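Local coordinates for cyclic UMP-AMP synthase (Rhodothermus marinus SG0.5JP17-172, PDB 6E0L), which synthesises the cyclic dinucleotide second messenger 3',3'-cUAMP from UTP and ATP in a CBASS antiphage defence system, at residues A[42-47]-A[64-69]. Sequence-based numbering, arbitrary orientation.
Sequences EVYLQG and VVQLNS. With APC (diphosphomethylphosphonic acid adenosyl ester), chain C; 2KH (5'-O-[(S)-hydroxy{[(S)-hydroxy(phosphonooxy)phosphoryl]amino}phosphoryl]uridine), chain D.
Val64 lies between Tyr44, whose side chain shares its face of the sheet, and Gln46, both on the neighbouring antiparallel strand. Its CB sits over one face of the Tyr44 ring, 3.9 Å from the centroid, in a CH-pi contact, while the Gln46 side chain packs against its CG2, with CD 3.5 Å from that methyl, the two side chains crossing at about a right angle. Past it, the Gln46 amide divides its two ends between the bound nucleotide analogues: NE2 donates to O2 of the uracil of the UTP analogue at 2.9 Å, and OE1 accepts from O2' of the ATP analogue at 2.6 Å. With CG placed between the backbone N and the carbonyl carbon (chi1 68°) and the chain extended beyond it, the amide reaches the pair.

Farther along, Tyr44 OH donates to Gln66 OE1 at 2.8 Å, ring and amide planes standing 73° apart. The NE2 of the same amide holds Asn68 OD1 in the carbonyl plane, and Asn68 ND2 donates a hydrogen bond to Glu42 OE2 from above the carboxylate plane. Glu42 also forms a salt bridge with Lys169, and Gln66 NE2 a hydrogen bond with Glu151, so this polar chain ties helix 168-181 and strand 150-157 to the pair. Beneath it run the backbone bonds of two hydrogen-bonded pairs, Glu42 with Gln66 and Tyr44 with Val64. Between them, Val43 and Val65 turn to the other face, where both touch Leu31 of helix 18-32. Such an antiparallel pair, its first strand leading into the ATP-binding Gly47 and Ser48 and its second carrying the magnesium-binding Asp62, with Asp60 just before it, is characteristic of the nucleotidyltransferase fold of CD-NTases.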
loop_
_atom_site.group_PDB
_atom_site.type_symbol
_atom_site.label_atom_id
_atom_site.label_comp_id
_atom_site.label_asym_id
_atom_site.label_seq_id
_atom_site.Cartn_x
_atom_site.Cartn_y
_atom_site.Cartn_z
ATOM N N GLU A 42 -3.856 -16.924 5.469
ATOM C CA GLU A 42 -3.970 -16.660 4.050
ATOM C C GLU A 42 -2.769 -15.838 3.617
ATOM O O GLU A 42 -2.189 -15.090 4.412
ATOM C CB GLU A 42 -5.281 -15.948 3.723
ATOM C CG GLU A 42 -5.418 -14.578 4.267
ATOM C CD GLU A 42 -6.668 -13.892 3.760
ATOM O OE1 GLU A 42 -7.022 -14.098 2.583
ATOM O OE2 GLU A 42 -7.306 -13.169 4.549
ATOM N N VAL A 43 -2.434 -15.947 2.334
ATOM C CA VAL A 43 -1.280 -15.276 1.755
ATOM C C VAL A 43 -1.748 -14.536 0.516
ATOM O O VAL A 43 -2.252 -15.160 -0.424
ATOM C CB VAL A 43 -0.154 -16.261 1.389
ATOM C CG1 VAL A 43 1.076 -15.507 0.929
ATOM C CG2 VAL A 43 0.179 -17.159 2.568
ATOM N N TYR A 44 -1.594 -13.220 0.513
ATOM C CA TYR A 44 -1.985 -12.435 -0.640
ATOM C C TYR A 44 -0.990 -11.313 -0.825
ATOM O O TYR A 44 -0.216 -10.999 0.078
ATOM C CB TYR A 44 -3.431 -11.945 -0.528
ATOM C CG TYR A 44 -3.770 -11.091 0.656
ATOM C CD1 TYR A 44 -4.163 -11.674 1.862
ATOM C CD2 TYR A 44 -3.767 -9.706 0.567
ATOM C CE1 TYR A 44 -4.506 -10.902 2.952
ATOM C CE2 TYR A 44 -4.118 -8.921 1.667
ATOM C CZ TYR A 44 -4.479 -9.523 2.851
ATOM O OH TYR A 44 -4.830 -8.753 3.940
ATOM N N LEU A 45 -1.021 -10.705 -2.007
ATOM C CA LEU A 45 -0.129 -9.595 -2.284
ATOM C C LEU A 45 -0.801 -8.296 -1.909
ATOM O O LEU A 45 -2.020 -8.159 -1.989
ATOM C CB LEU A 45 0.248 -9.497 -3.762
ATOM C CG LEU A 45 1.096 -10.477 -4.527
ATOM C CD1 LEU A 45 1.444 -9.827 -5.843
ATOM C CD2 LEU A 45 2.355 -10.679 -3.728
ATOM N N GLN A 46 0.023 -7.320 -1.555
ATOM C CA GLN A 46 -0.456 -5.958 -1.430
ATOM C C GLN A 46 0.538 -5.106 -2.205
ATOM O O GLN A 46 1.440 -5.656 -2.839
ATOM C CB GLN A 46 -0.524 -5.565 0.046
ATOM C CG GLN A 46 0.838 -5.454 0.717
ATOM C CD GLN A 46 0.731 -4.835 2.091
ATOM O OE1 GLN A 46 -0.179 -4.059 2.356
ATOM N NE2 GLN A 46 1.735 -5.058 2.921
ATOM N N GLY A 47 0.453 -3.787 -2.120
ATOM C CA GLY A 47 1.459 -2.945 -2.750
ATOM C C GLY A 47 1.257 -2.838 -4.253
ATOM O O GLY A 47 0.232 -3.251 -4.815
ATOM N N VAL A 64 1.356 -10.253 2.192
ATOM C CA VAL A 64 0.646 -10.254 3.467
ATOM C C VAL A 64 0.357 -11.695 3.856
ATOM O O VAL A 64 -0.213 -12.456 3.063
ATOM C CB VAL A 64 -0.659 -9.450 3.394
ATOM C CG1 VAL A 64 -1.323 -9.420 4.777
ATOM C CG2 VAL A 64 -0.404 -8.025 2.884
ATOM N N VAL A 65 0.758 -12.071 5.070
ATOM C CA VAL A 65 0.484 -13.381 5.641
ATOM C C VAL A 65 -0.436 -13.139 6.836
ATOM O O VAL A 65 0.000 -12.629 7.872
ATOM C CB VAL A 65 1.773 -14.112 6.043
ATOM C CG1 VAL A 65 1.441 -15.415 6.787
ATOM C CG2 VAL A 65 2.612 -14.441 4.813
ATOM N N GLN A 66 -1.709 -13.474 6.702
ATOM C CA GLN A 66 -2.722 -12.997 7.630
ATOM C C GLN A 66 -3.396 -14.183 8.302
ATOM O O GLN A 66 -3.982 -15.034 7.627
ATOM C CB GLN A 66 -3.774 -12.162 6.907
ATOM C CG GLN A 66 -4.934 -11.748 7.802
ATOM C CD GLN A 66 -5.855 -10.764 7.132
ATOM O OE1 GLN A 66 -5.420 -9.851 6.431
ATOM N NE2 GLN A 66 -7.144 -10.940 7.353
ATOM N N LEU A 67 -3.352 -14.213 9.627
ATOM C CA LEU A 67 -4.041 -15.252 10.379
ATOM C C LEU A 67 -5.498 -14.862 10.567
ATOM O O LEU A 67 -5.794 -13.734 10.975
ATOM C CB LEU A 67 -3.370 -15.469 11.732
ATOM C CG LEU A 67 -3.964 -16.611 12.565
ATOM C CD1 LEU A 67 -3.680 -17.918 11.888
ATOM C CD2 LEU A 67 -3.408 -16.628 13.974
ATOM N N ASN A 68 -6.411 -15.771 10.227
ATOM C CA ASN A 68 -7.833 -15.491 10.353
ATOM C C ASN A 68 -8.530 -16.393 11.360
ATOM O O ASN A 68 -9.728 -16.217 11.600
ATOM C CB ASN A 68 -8.534 -15.602 8.991
ATOM C CG ASN A 68 -8.159 -14.465 8.057
ATOM O OD1 ASN A 68 -8.182 -13.286 8.441
ATOM N ND2 ASN A 68 -7.799 -14.807 6.836
ATOM N N SER A 69 -7.816 -17.319 11.996
ATOM C CA SER A 69 -8.463 -18.164 12.987
ATOM C C SER A 69 -8.677 -17.380 14.271
ATOM O O SER A 69 -9.476 -17.785 15.126
ATOM C CB SER A 69 -7.664 -19.440 13.258
ATOM O OG SER A 69 -6.374 -19.132 13.737
HETATM P PG APC C . 6.321 0.743 -4.915
HETATM O O1G APC C . 5.968 0.327 -6.313
HETATM O O2G APC C . 7.310 1.892 -4.900
HETATM O O3G APC C . 6.854 -0.425 -4.133
HETATM P PB APC C . 3.943 0.433 -3.245
HETATM O O1B APC C . 4.349 -1.024 -3.288
HETATM O O2B APC C . 2.556 0.590 -3.817
HETATM O O3B APC C . 4.936 1.274 -4.232
HETATM P PA APC C . 5.233 0.243 -0.466
HETATM O O1A APC C . 6.037 -0.769 -1.248
HETATM O O2A APC C . 6.142 1.165 0.321
HETATM C C3A APC C . 4.070 1.179 -1.562
HETATM O "O5'" APC C . 4.291 -0.573 0.615
HETATM C "C5'" APC C . 3.504 -1.591 0.068
HETATM C "C4'" APC C . 2.168 -1.703 0.840
HETATM O "O4'" APC C . 2.393 -1.682 2.135
HETATM C "C3'" APC C . 1.255 -0.484 0.560
HETATM O "O3'" APC C . 0.532 -0.599 -0.608
HETATM C "C2'" APC C . 0.338 -0.567 1.808
HETATM O "O2'" APC C . -0.690 -1.638 1.536
HETATM C "C1'" APC C . 1.155 -0.880 2.796
HETATM N N9 APC C . 1.742 0.321 3.312
HETATM C C8 APC C . 2.937 0.881 3.084
HETATM N N7 APC C . 3.013 2.013 3.778
HETATM C C5 APC C . 1.859 2.149 4.457
HETATM C C6 APC C . 1.434 3.131 5.314
HETATM N N6 APC C . 2.056 4.351 5.787
HETATM N N1 APC C . 0.238 3.049 5.867
HETATM C C2 APC C . -0.571 1.994 5.576
HETATM N N3 APC C . -0.160 1.018 4.724
HETATM C C4 APC C . 1.066 1.106 4.165
HETATM P PA 2KH D . 8.872 0.958 5.945
HETATM O O1A 2KH D . 10.016 1.013 4.938
HETATM O O2A 2KH D . 7.989 2.174 5.780
HETATM N N3A 2KH D . 9.459 0.912 7.541
HETATM O "O5'" 2KH D . 7.958 -0.402 5.705
HETATM P PB 2KH D . 11.054 0.396 7.851
HETATM O O1B 2KH D . 11.633 1.231 8.976
HETATM O O2B 2KH D . 11.907 0.532 6.597
HETATM O O3B 2KH D . 10.994 -1.191 8.334
HETATM P PG 2KH D . 11.634 -2.504 7.546
HETATM O O1G 2KH D . 12.951 -2.902 8.196
HETATM O O2G 2KH D . 11.873 -2.125 6.096
HETATM O O3G 2KH D . 10.637 -3.650 7.646
HETATM C "C5'" 2KH D . 8.590 -1.617 5.374
HETATM C "C4'" 2KH D . 7.544 -2.572 4.790
HETATM O "O4'" 2KH D . 6.598 -2.761 5.687
HETATM C "C1'" 2KH D . 5.201 -2.875 4.907
HETATM C "C2'" 2KH D . 5.437 -2.551 3.601
HETATM O "O2'" 2KH D . 5.440 -3.773 2.737
HETATM C "C3'" 2KH D . 6.810 -1.888 3.581
HETATM O "O3'" 2KH D . 7.471 -2.134 2.429
HETATM N N1 2KH D . 4.265 -2.033 5.580
HETATM C C6 2KH D . 4.725 -0.789 6.179
HETATM C C2 2KH D . 2.827 -2.408 5.717
HETATM O O2 2KH D . 2.414 -3.415 5.245
HETATM N N3 2KH D . 1.875 -1.510 6.441
HETATM C C4 2KH D . 2.335 -0.262 7.040
HETATM O O4 2KH D . 1.582 0.451 7.619
HETATM C C5 2KH D . 3.774 0.112 6.908
#